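Local coordinates for xylose isomerase-like TIM barrel (Anabaena variabilis ATCC 29413, PDB 2QW5), which binds zinc and D-xylose within a TIM barrel and is probably an isomerase or epimerase of sugars or sugar phosphates, at residues 43-48 and 319-324; 95-100 and 131-136; 114-119 and 174-179; 184-189 and 220-225. One frame throughout, in Å; residues are numbered along the deposited sequence. Where two conformers were deposited one is given.

Interaction 1 (43-48 and 319-324); sequences FGYSGF and DEAIKV
F43 lays one face of its ring over the side chain of D319. D319 CB stands 3.8 Å from the ring centroid and only 5° off its normal, a CH-pi contact, and the carboxylate leans over the same ring, its plane 23° from that of the phenyl. With CG anti to the backbone N (chi1 -167°), D319 brings OD1 to 3.4 Å from F43 CD1. The same OD1 takes a bond from a water at 2.7 Å, which also donates to F43 O at 2.8 Å, tying the carboxylate to the backbone. Replacing F43 by an alanine is likely to leave D319 CB without its aromatic cover and the carboxylate freer to turn.

I322 meets F43, G44 and Y45. Its CG2 lies by F43 O, its CD1 sits 3.9 Å from the centroid of the Y45 ring, over the face, and its CB comes within 3.6 Å of Y45 CZ; the tyrosine and isoleucine run past each other in opposite directions. The phenol suits this place because OH can reach past I322 to bond A318 O. G44, at positive phi in a Schellman motif ending helix 27-42, needs to be glycine: a beta carbon would press on both I322 CD1 and the preceding carbonyl. Helix 314-332, the last of the chain, thus packs on the turn leading into strand 47-51, while Y45 also touches strands 11-14 and 278-280, where the first and last strands close a TIM barrel.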
# COMPACT_ATOMS: atom_id res chain seq x y z
N PHE A 43 -23.13 22.74 27.85
CA PHE A 43 -22.76 23.73 26.82
C PHE A 43 -23.93 24.12 25.92
O PHE A 43 -23.80 25.06 25.13
CB PHE A 43 -21.63 23.22 25.90
CG PHE A 43 -20.40 22.75 26.63
CD1 PHE A 43 -19.94 23.38 27.79
CD2 PHE A 43 -19.65 21.70 26.10
CE1 PHE A 43 -18.78 22.94 28.45
CE2 PHE A 43 -18.49 21.24 26.74
CZ PHE A 43 -18.06 21.87 27.94
N GLY A 44 -25.03 23.38 26.00
CA GLY A 44 -26.26 23.65 25.25
C GLY A 44 -26.64 22.65 24.19
O GLY A 44 -27.62 22.87 23.50
N TYR A 45 -25.89 21.57 24.05
CA TYR A 45 -26.21 20.53 23.05
C TYR A 45 -27.45 19.79 23.51
O TYR A 45 -27.55 19.45 24.69
CB TYR A 45 -25.03 19.57 22.84
CG TYR A 45 -23.85 20.21 22.13
CD1 TYR A 45 -23.90 20.43 20.75
CD2 TYR A 45 -22.66 20.56 22.81
CE1 TYR A 45 -22.85 21.02 20.07
CE2 TYR A 45 -21.58 21.12 22.14
CZ TYR A 45 -21.67 21.33 20.76
OH TYR A 45 -20.63 21.92 20.07
N SER A 46 -28.39 19.60 22.58
CA SER A 46 -29.67 18.92 22.82
C SER A 46 -29.80 17.54 22.13
O SER A 46 -30.79 16.81 22.34
CB SER A 46 -30.80 19.83 22.39
OG SER A 46 -30.74 20.03 21.02
N GLY A 47 -28.79 17.17 21.35
CA GLY A 47 -28.78 15.86 20.74
C GLY A 47 -27.39 15.44 20.27
O GLY A 47 -26.47 16.25 20.22
N PHE A 48 -27.27 14.16 19.93
CA PHE A 48 -25.94 13.56 19.60
C PHE A 48 -25.99 12.66 18.40
O PHE A 48 -27.00 12.01 18.23
CB PHE A 48 -25.43 12.82 20.84
CG PHE A 48 -25.35 13.72 22.02
CD1 PHE A 48 -24.21 14.50 22.25
CD2 PHE A 48 -26.46 13.93 22.81
CE1 PHE A 48 -24.17 15.42 23.32
CE2 PHE A 48 -26.45 14.86 23.87
CZ PHE A 48 -25.30 15.61 24.12
N ASP A 319 -17.38 23.26 23.23
CA ASP A 319 -17.99 24.47 23.74
C ASP A 319 -17.82 25.64 22.77
O ASP A 319 -18.77 26.36 22.50
CB ASP A 319 -17.42 24.82 25.12
CG ASP A 319 -18.23 25.89 25.84
OD1 ASP A 319 -19.46 26.00 25.62
OD2 ASP A 319 -17.61 26.59 26.67
N GLU A 320 -16.60 25.82 22.25
CA GLU A 320 -16.35 26.90 21.28
C GLU A 320 -17.14 26.67 20.01
O GLU A 320 -17.54 27.65 19.36
CB GLU A 320 -14.86 26.98 20.90
CG GLU A 320 -13.93 27.38 22.02
CD GLU A 320 -14.09 28.83 22.49
OE1 GLU A 320 -14.41 29.73 21.67
OE2 GLU A 320 -13.89 29.08 23.70
N ALA A 321 -17.34 25.40 19.65
CA ALA A 321 -18.10 25.03 18.41
C ALA A 321 -19.59 25.49 18.48
O ALA A 321 -20.12 26.09 17.52
CB ALA A 321 -17.99 23.50 18.18
N ILE A 322 -20.25 25.22 19.61
CA ILE A 322 -21.65 25.62 19.79
C ILE A 322 -21.74 27.15 19.90
O ILE A 322 -22.66 27.72 19.36
CB ILE A 322 -22.37 24.89 20.96
CG1 ILE A 322 -23.87 25.22 21.01
CG2 ILE A 322 -21.68 25.16 22.33
CD1 ILE A 322 -24.74 24.13 21.70
N LYS A 323 -20.77 27.79 20.59
CA LYS A 323 -20.73 29.24 20.73
C LYS A 323 -20.64 29.93 19.36
O LYS A 323 -21.47 30.80 19.05
CB LYS A 323 -19.62 29.69 21.69
CG LYS A 323 -19.93 29.36 23.18
CD LYS A 323 -18.69 29.59 24.07
CE LYS A 323 -18.93 29.36 25.59
NZ LYS A 323 -19.76 30.39 26.30
N VAL A 324 -19.71 29.49 18.52
CA VAL A 324 -19.59 30.06 17.16
C VAL A 324 -20.84 29.81 16.31
O VAL A 324 -21.31 30.72 15.64
CB VAL A 324 -18.25 29.70 16.40
CG1 VAL A 324 -18.19 28.21 15.96
CG2 VAL A 324 -18.09 30.60 15.19
O HOH W 1 -21.90 27.08 25.25

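Interaction 2 (95-100 and 131-136); sequences DPSSNY and VIPYGV. With XLS (D-xylose), chain C.
D95 lies across the ring of P133 at about a right angle, and its side chain can be followed atom by atom. CB is 3.7 Å from P133 CG. CG comes closer to that same P133 CG, at 3.4 Å, because the chain leaves with CG anti to the backbone N (chi1 -179°). OD1 touches P133 CD at 3.3 Å but is held chiefly by its own loop: S97 N donates to it over 2.9 Å from above the carboxylate plane, making an Asx turn, and S97 OG donates over a short 2.5 Å to its syn lone pair. OD2 also rests on the proline ring and forms a salt bridge with R158 of helix 148-176. An aspartate suits the site, since one short carboxylate can close the turn, pair with an arginine and still lie on a proline.

S97 completes the arrangement. Its OG also bonds R158 NE, and it meets I132 CD1 at 3.7 Å. P96 CG covers V131 O at 3.4 Å, a carbonyl buried without a partner in the model. Across the contact the fit rests on van der Waals packing, while the D95 and S97 side chains spend their polar bonds on each other's turn and on R158. From P133 to V136 the chain makes a type II turn, with G135 at positive phi, and D-xylose C3 lies 3.7 Å above the plane of the Y134 ring, over its centre. The contact thus joins two loops following strands 83-87 and 125-128, at the sugar-binding mouth of the TIM barrel.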
# COMPACT_ATOMS: atom_id res chain seq x y z
N ASP A 95 -22.78 -3.68 0.15
CA ASP A 95 -22.75 -2.71 -0.95
C ASP A 95 -24.01 -2.80 -1.82
O ASP A 95 -24.15 -3.73 -2.63
CB ASP A 95 -21.47 -2.90 -1.77
CG ASP A 95 -21.34 -1.92 -2.93
OD1 ASP A 95 -22.15 -0.98 -3.06
OD2 ASP A 95 -20.39 -2.11 -3.74
N PRO A 96 -24.92 -1.82 -1.68
CA PRO A 96 -26.14 -1.82 -2.48
C PRO A 96 -25.97 -1.49 -3.95
O PRO A 96 -26.92 -1.65 -4.69
CB PRO A 96 -27.01 -0.77 -1.79
CG PRO A 96 -26.07 0.18 -1.20
CD PRO A 96 -24.93 -0.69 -0.72
N SER A 97 -24.79 -1.01 -4.33
CA SER A 97 -24.45 -0.70 -5.72
C SER A 97 -23.72 -1.87 -6.41
O SER A 97 -23.22 -1.71 -7.54
CB SER A 97 -23.59 0.58 -5.77
OG SER A 97 -22.32 0.37 -5.16
N SER A 98 -23.67 -3.04 -5.78
CA SER A 98 -23.04 -4.21 -6.36
C SER A 98 -23.75 -4.64 -7.64
O SER A 98 -24.92 -4.38 -7.80
CB SER A 98 -23.09 -5.39 -5.40
OG SER A 98 -22.59 -6.59 -5.99
N ASN A 99 -23.02 -5.27 -8.55
CA ASN A 99 -23.64 -5.86 -9.74
C ASN A 99 -24.35 -7.16 -9.42
O ASN A 99 -25.11 -7.62 -10.25
CB ASN A 99 -22.61 -6.19 -10.81
CG ASN A 99 -22.01 -4.98 -11.43
OD1 ASN A 99 -22.62 -3.90 -11.52
ND2 ASN A 99 -20.80 -5.16 -11.92
N TYR A 100 -24.14 -7.72 -8.22
CA TYR A 100 -24.68 -9.03 -7.85
C TYR A 100 -25.95 -8.89 -6.98
O TYR A 100 -25.89 -8.34 -5.86
CB TYR A 100 -23.59 -9.87 -7.15
CG TYR A 100 -22.30 -9.85 -7.95
CD1 TYR A 100 -22.28 -10.23 -9.32
CD2 TYR A 100 -21.09 -9.40 -7.37
CE1 TYR A 100 -21.09 -10.16 -10.08
CE2 TYR A 100 -19.91 -9.34 -8.12
CZ TYR A 100 -19.93 -9.73 -9.49
OH TYR A 100 -18.78 -9.67 -10.23
N VAL A 131 -24.81 4.67 -0.19
CA VAL A 131 -24.95 4.30 -1.62
C VAL A 131 -23.68 3.55 -2.07
O VAL A 131 -23.72 2.35 -2.37
CB VAL A 131 -25.23 5.53 -2.47
CG1 VAL A 131 -25.44 5.13 -3.96
CG2 VAL A 131 -26.44 6.33 -1.92
N ILE A 132 -22.56 4.25 -2.16
CA ILE A 132 -21.29 3.68 -2.55
C ILE A 132 -20.54 3.48 -1.19
O ILE A 132 -20.58 4.41 -0.35
CB ILE A 132 -20.47 4.66 -3.42
CG1 ILE A 132 -21.27 5.10 -4.67
CG2 ILE A 132 -19.11 4.06 -3.80
CD1 ILE A 132 -21.62 3.99 -5.61
N PRO A 133 -19.91 2.30 -0.97
CA PRO A 133 -19.13 2.00 0.25
C PRO A 133 -18.12 3.08 0.59
O PRO A 133 -17.37 3.48 -0.28
CB PRO A 133 -18.42 0.70 -0.10
CG PRO A 133 -19.39 0.01 -0.98
CD PRO A 133 -19.91 1.12 -1.86
N TYR A 134 -18.10 3.52 1.85
CA TYR A 134 -17.27 4.64 2.24
C TYR A 134 -15.79 4.32 2.14
O TYR A 134 -15.35 3.35 2.73
CB TYR A 134 -17.60 5.10 3.67
CG TYR A 134 -16.62 6.14 4.16
CD1 TYR A 134 -16.72 7.47 3.76
CD2 TYR A 134 -15.58 5.78 5.03
CE1 TYR A 134 -15.82 8.42 4.19
CE2 TYR A 134 -14.67 6.72 5.45
CZ TYR A 134 -14.80 8.03 5.04
OH TYR A 134 -13.89 8.94 5.47
N GLY A 135 -15.05 5.17 1.44
CA GLY A 135 -13.60 5.02 1.26
C GLY A 135 -13.09 3.87 0.44
O GLY A 135 -11.91 3.64 0.46
N VAL A 136 -13.96 3.20 -0.34
CA VAL A 136 -13.61 2.05 -1.11
C VAL A 136 -13.46 2.55 -2.53
O VAL A 136 -14.38 2.47 -3.34
CB VAL A 136 -14.67 0.90 -1.01
CG1 VAL A 136 -14.27 -0.33 -1.86
CG2 VAL A 136 -14.87 0.48 0.46
C1 XLS C . -17.21 11.02 7.13
C2 XLS C . -18.21 9.88 7.02
C3 XLS C . -17.67 8.50 7.55
C4 XLS C . -18.70 7.66 8.28
O1 XLS C . -17.07 12.09 6.18
O2 XLS C . -19.48 10.23 7.58
O3 XLS C . -16.54 8.50 8.42
O4 XLS C . -19.84 7.57 7.48

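Interaction 3 (114-119 and 174-179)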
# COMPACT_ATOMS: atom_id res chain seq x y z
N ARG A 114 -29.91 -1.23 10.36
CA ARG A 114 -29.42 0.04 10.87
C ARG A 114 -30.58 1.01 11.00
O ARG A 114 -30.63 1.76 11.99
CB ARG A 114 -28.21 0.55 10.09
CG ARG A 114 -26.83 -0.00 10.56
CD ARG A 114 -26.70 -1.51 10.77
NE ARG A 114 -25.53 -1.84 11.59
CZ ARG A 114 -25.38 -2.93 12.35
NH1 ARG A 114 -26.31 -3.86 12.46
NH2 ARG A 114 -24.24 -3.08 13.01
N VAL A 115 -31.54 0.98 10.07
CA VAL A 115 -32.79 1.77 10.25
C VAL A 115 -33.46 1.33 11.62
O VAL A 115 -33.88 2.17 12.36
CB VAL A 115 -33.82 1.64 9.07
CG1 VAL A 115 -35.17 2.30 9.42
CG2 VAL A 115 -33.28 2.22 7.72
N ASP A 116 -33.59 0.02 11.88
CA ASP A 116 -34.18 -0.48 13.14
C ASP A 116 -33.47 0.02 14.37
O ASP A 116 -34.11 0.42 15.35
CB ASP A 116 -34.18 -2.02 13.22
CG ASP A 116 -35.12 -2.68 12.21
OD1 ASP A 116 -36.00 -2.01 11.65
OD2 ASP A 116 -34.98 -3.91 12.03
N ILE A 117 -32.13 -0.01 14.33
CA ILE A 117 -31.30 0.52 15.45
C ILE A 117 -31.55 2.03 15.67
O ILE A 117 -31.62 2.53 16.80
CB ILE A 117 -29.78 0.25 15.13
CG1 ILE A 117 -29.47 -1.25 15.23
CG2 ILE A 117 -28.84 1.14 15.96
CD1 ILE A 117 -28.06 -1.59 14.73
N THR A 118 -31.65 2.78 14.57
CA THR A 118 -31.92 4.23 14.63
C THR A 118 -33.21 4.48 15.39
O THR A 118 -33.20 5.23 16.36
CB THR A 118 -31.97 4.88 13.21
OG1 THR A 118 -30.73 4.64 12.58
CG2 THR A 118 -32.20 6.42 13.29
N ALA A 119 -34.26 3.76 15.00
CA ALA A 119 -35.57 3.86 15.64
C ALA A 119 -35.50 3.44 17.11
O ALA A 119 -36.05 4.15 17.97
CB ALA A 119 -36.59 3.01 14.87
N GLU A 174 -39.77 4.83 6.01
CA GLU A 174 -40.99 5.65 6.17
C GLU A 174 -41.93 4.99 7.20
O GLU A 174 -42.45 5.68 8.10
CB GLU A 174 -41.66 5.90 4.80
CG GLU A 174 -42.70 7.02 4.83
CD GLU A 174 -43.40 7.28 3.49
OE1 GLU A 174 -43.27 6.47 2.53
OE2 GLU A 174 -44.09 8.32 3.42
N ILE A 175 -42.07 3.66 7.14
CA ILE A 175 -42.86 2.91 8.13
C ILE A 175 -42.26 3.11 9.54
O ILE A 175 -42.98 3.34 10.50
CB ILE A 175 -42.90 1.42 7.81
CG1 ILE A 175 -43.68 1.14 6.52
CG2 ILE A 175 -43.59 0.64 8.91
CD1 ILE A 175 -43.61 -0.27 6.10
N LYS A 176 -40.93 3.09 9.61
CA LYS A 176 -40.17 3.27 10.85
C LYS A 176 -40.02 4.72 11.33
O LYS A 176 -39.51 4.95 12.45
CB LYS A 176 -38.74 2.68 10.66
CG LYS A 176 -38.72 1.19 10.30
CD LYS A 176 -39.22 0.27 11.43
CE LYS A 176 -38.31 0.31 12.67
NZ LYS A 176 -38.51 -0.87 13.53
N LYS A 177 -40.48 5.69 10.54
CA LYS A 177 -40.34 7.13 10.83
C LYS A 177 -38.86 7.62 10.97
O LYS A 177 -38.52 8.44 11.83
CB LYS A 177 -41.21 7.52 12.02
CG LYS A 177 -42.69 7.16 11.83
CD LYS A 177 -43.56 7.58 12.99
CE LYS A 177 -44.96 7.94 12.52
NZ LYS A 177 -45.59 6.96 11.60
N VAL A 178 -37.99 7.08 10.10
CA VAL A 178 -36.57 7.45 10.05
C VAL A 178 -36.33 8.08 8.70
O VAL A 178 -36.57 7.44 7.66
CB VAL A 178 -35.67 6.21 10.22
CG1 VAL A 178 -34.19 6.56 9.90
CG2 VAL A 178 -35.89 5.57 11.62
N LYS A 179 -35.92 9.34 8.68
CA LYS A 179 -35.59 9.98 7.39
C LYS A 179 -34.21 9.49 7.03
O LYS A 179 -33.36 9.42 7.92
CB LYS A 179 -35.59 11.51 7.52
CG LYS A 179 -36.91 12.18 7.87
CD LYS A 179 -37.87 12.16 6.75
CE LYS A 179 -39.10 12.99 7.13
NZ LYS A 179 -40.24 12.60 6.26
O HOH W 2 -36.57 -0.66 15.54
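The carboxylate of D116 is the flat group that meets the other segment: its OD1 forms a salt bridge with K176 NZ at 3.3 Å, long enough that the hydrogen bond within it is weak. Y172 OH is the stronger partner of that oxygen. The other flat group, the R114 guanidinium, has I117 CD1 3.6 Å above one face, offset toward the rim, and sends its NH groups to D63 and A53 O, away from this contact.

A water reinforces the ion pair, donating to D116 O at 2.7 Å and accepting from K176 NZ at 2.8 Å. The lysine gets there by bending twice (chi2 -67°, chi3 -65°), which folds its methylenes against the facing helix: CB rests 3.8 Å from V115 CG1, and CE is 3.9 Å from A119 CB. A long side chain suits this partly exposed edge of the contact, giving carbon to the interior and charge to the outside.

Deeper in, V178 fits between V115, T118 and A119, its CG1 lying 3.9 Å from T118 CG2. T118 can offer that methyl because its hydroxyl is turned to R114 O and T86. Valine and threonine methyls and the small A119 fill the space against V178, and M126 of strand 125-128 lies against V115, T118 and V178. Helix 101-120 thereby packs on the end of helix 148-176, where K177 closes a Schellman motif before strand 179-182: two neighbouring outer helices side by side in the TIM barrel fold.

Interaction 4 (184-189 and 220-225). With XLS (D-xylose), chain C.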
# COMPACT_ATOMS: atom_id res chain seq x y z
N PRO A 184 -23.16 13.70 0.48
CA PRO A 184 -22.08 13.96 -0.48
C PRO A 184 -20.82 14.11 0.37
O PRO A 184 -20.86 14.81 1.37
CB PRO A 184 -22.46 15.29 -1.12
CG PRO A 184 -23.86 15.56 -0.71
CD PRO A 184 -24.07 14.86 0.56
N ILE A 185 -19.77 13.38 0.01
CA ILE A 185 -18.50 13.37 0.78
C ILE A 185 -17.38 13.69 -0.20
O ILE A 185 -17.39 13.17 -1.29
CB ILE A 185 -18.30 12.00 1.45
CG1 ILE A 185 -19.25 11.86 2.64
CG2 ILE A 185 -16.85 11.79 1.94
CD1 ILE A 185 -19.31 10.49 3.28
N THR A 186 -16.41 14.47 0.23
CA THR A 186 -15.28 14.89 -0.58
C THR A 186 -14.55 13.74 -1.25
O THR A 186 -14.45 12.65 -0.70
CB THR A 186 -14.23 15.72 0.23
OG1 THR A 186 -13.16 16.09 -0.65
CG2 THR A 186 -13.65 14.95 1.43
N HIS A 187 -14.09 14.01 -2.47
CA HIS A 187 -13.22 13.10 -3.25
C HIS A 187 -11.99 12.62 -2.45
O HIS A 187 -11.47 11.55 -2.71
CB HIS A 187 -12.71 13.80 -4.51
CG HIS A 187 -11.75 14.93 -4.23
ND1 HIS A 187 -10.38 14.77 -4.28
CD2 HIS A 187 -11.97 16.20 -3.82
CE1 HIS A 187 -9.80 15.91 -3.95
NE2 HIS A 187 -10.74 16.79 -3.66
N TRP A 188 -11.50 13.44 -1.51
CA TRP A 188 -10.41 13.03 -0.64
C TRP A 188 -10.71 11.79 0.18
O TRP A 188 -9.78 11.05 0.49
CB TRP A 188 -9.96 14.16 0.29
CG TRP A 188 -9.08 15.17 -0.36
CD1 TRP A 188 -9.39 16.46 -0.60
CD2 TRP A 188 -7.75 14.98 -0.86
NE1 TRP A 188 -8.34 17.09 -1.20
CE2 TRP A 188 -7.30 16.21 -1.34
CE3 TRP A 188 -6.87 13.89 -0.91
CZ2 TRP A 188 -6.03 16.39 -1.92
CZ3 TRP A 188 -5.58 14.08 -1.44
CH2 TRP A 188 -5.19 15.32 -1.95
N GLU A 189 -11.99 11.58 0.54
CA GLU A 189 -12.41 10.45 1.36
C GLU A 189 -13.11 9.30 0.66
O GLU A 189 -13.06 8.23 1.19
CB GLU A 189 -13.35 10.92 2.47
CG GLU A 189 -12.78 11.92 3.43
CD GLU A 189 -13.79 12.34 4.47
OE1 GLU A 189 -14.51 11.49 5.01
OE2 GLU A 189 -13.82 13.53 4.79
N GLU A 220 -19.25 20.39 1.28
CA GLU A 220 -19.74 21.40 0.30
C GLU A 220 -18.62 22.33 -0.15
O GLU A 220 -18.42 22.56 -1.35
CB GLU A 220 -20.91 22.20 0.87
CG GLU A 220 -21.52 23.24 -0.11
CD GLU A 220 -21.97 22.62 -1.41
OE1 GLU A 220 -22.47 21.48 -1.36
OE2 GLU A 220 -21.83 23.28 -2.47
N ILE A 221 -17.83 22.81 0.80
CA ILE A 221 -16.71 23.70 0.51
C ILE A 221 -15.62 22.99 -0.29
O ILE A 221 -15.12 23.58 -1.26
CB ILE A 221 -16.13 24.29 1.78
CG1 ILE A 221 -17.06 25.35 2.40
CG2 ILE A 221 -14.78 25.05 1.45
CD1 ILE A 221 -18.63 25.34 2.08
N LEU A 222 -15.23 21.77 0.12
CA LEU A 222 -14.14 21.04 -0.55
C LEU A 222 -14.44 20.68 -1.99
O LEU A 222 -13.52 20.70 -2.81
CB LEU A 222 -13.68 19.77 0.20
CG LEU A 222 -12.48 20.00 1.15
CD1 LEU A 222 -12.77 21.12 2.16
CD2 LEU A 222 -11.99 18.69 1.85
N ASP A 223 -15.69 20.31 -2.29
CA ASP A 223 -16.07 19.86 -3.66
C ASP A 223 -17.18 20.60 -4.39
O ASP A 223 -17.36 20.38 -5.61
CB ASP A 223 -16.47 18.36 -3.63
CG ASP A 223 -15.31 17.44 -3.29
OD1 ASP A 223 -14.52 17.77 -2.38
OD2 ASP A 223 -15.19 16.38 -3.95
N GLY A 224 -17.93 21.45 -3.69
CA GLY A 224 -19.09 22.10 -4.28
C GLY A 224 -18.82 23.20 -5.28
O GLY A 224 -17.69 23.65 -5.46
N GLU A 225 -19.89 23.68 -5.86
CA GLU A 225 -19.85 24.59 -6.99
C GLU A 225 -19.99 26.07 -6.71
O GLU A 225 -20.11 26.89 -7.66
CB GLU A 225 -20.89 24.07 -8.01
CG GLU A 225 -20.53 22.68 -8.49
CD GLU A 225 -21.52 22.06 -9.45
OE1 GLU A 225 -22.65 21.73 -9.03
OE2 GLU A 225 -21.14 21.82 -10.62
C1 XLS C . -17.21 11.02 7.13
C2 XLS C . -18.21 9.88 7.02
C3 XLS C . -17.67 8.50 7.55
C4 XLS C . -18.70 7.66 8.28
O1 XLS C . -17.07 12.09 6.18
O2 XLS C . -19.48 10.23 7.58
O3 XLS C . -16.54 8.50 8.42
O4 XLS C . -19.84 7.57 7.48
O HOH W 3 -11.08 19.15 -2.33
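D223 presents its carboxylate to two donors of the loop 184-189, a two-pronged grip between neighbouring beta-alpha connections of the TIM barrel. T186 OG1 donates to D223 OD1 at 2.8 Å, and H187 N donates to D223 OD2 at 3.0 Å and nearly straight, 166°. Both arrive on the syn side and somewhat out of the carboxylate plane. T186 and D223 cross at about a right angle; OG1 points at the acid because it stands anti to the backbone N (chi1 -180°). The same hydroxyl accepts from W188 N at 3.2 Å, an ST turn, so threonine serves as donor and acceptor at once.

H187 crosses D223 obliquely, ring and carboxylate planes 40° apart, with D223 OD2 at the ring edge, 3.2 Å from H187 CD2. With an alanine at the D223 position, the T186 hydroxyl and the H187 amide would probably lose their acceptor and the imidazole be set less firmly. L222 supplies the apolar part, its CD2 packing on T186 and lying 4.2 Å from W188 CD1. W188 in turn stacks with W188 of a neighbouring subunit, and H187 ND1 bonds R294 O of that same subunit, so residues gripped by D223 or next to it also take part in the subunit interface. On the sugar side of the loop, I185 CD1 is 3.9 Å from D-xylose C2, and E189 lines the same pocket. At the NE2 edge of the imidazole, in the ring plane, one water sits 2.7 Å from H187 NE2 and donates to L222 O at 2.9 Å.

How the interactions relate
Interactions 2 and 4 are wholly buried and lie in the loops after the barrel strands, where both reach D-xylose; they meet directly, Y134 OH lying 2.7 Å from E189 OE1, a probable hydrogen bond. Interactions 1 and 3 are only partly buried and join helices of the outer layer near turns that lead into strands, each with a Schellman motif. Their chemistry differs accordingly: aromatic faces and a water in interaction 1, aliphatic packing with a weak surface salt bridge in interaction 3, pure van der Waals fit across interaction 2, and carboxylate bonds in interaction 4. Helix 148-176 serves both interaction 3 and, through R158, interaction 2. Interaction 1 encloses the others along the chain.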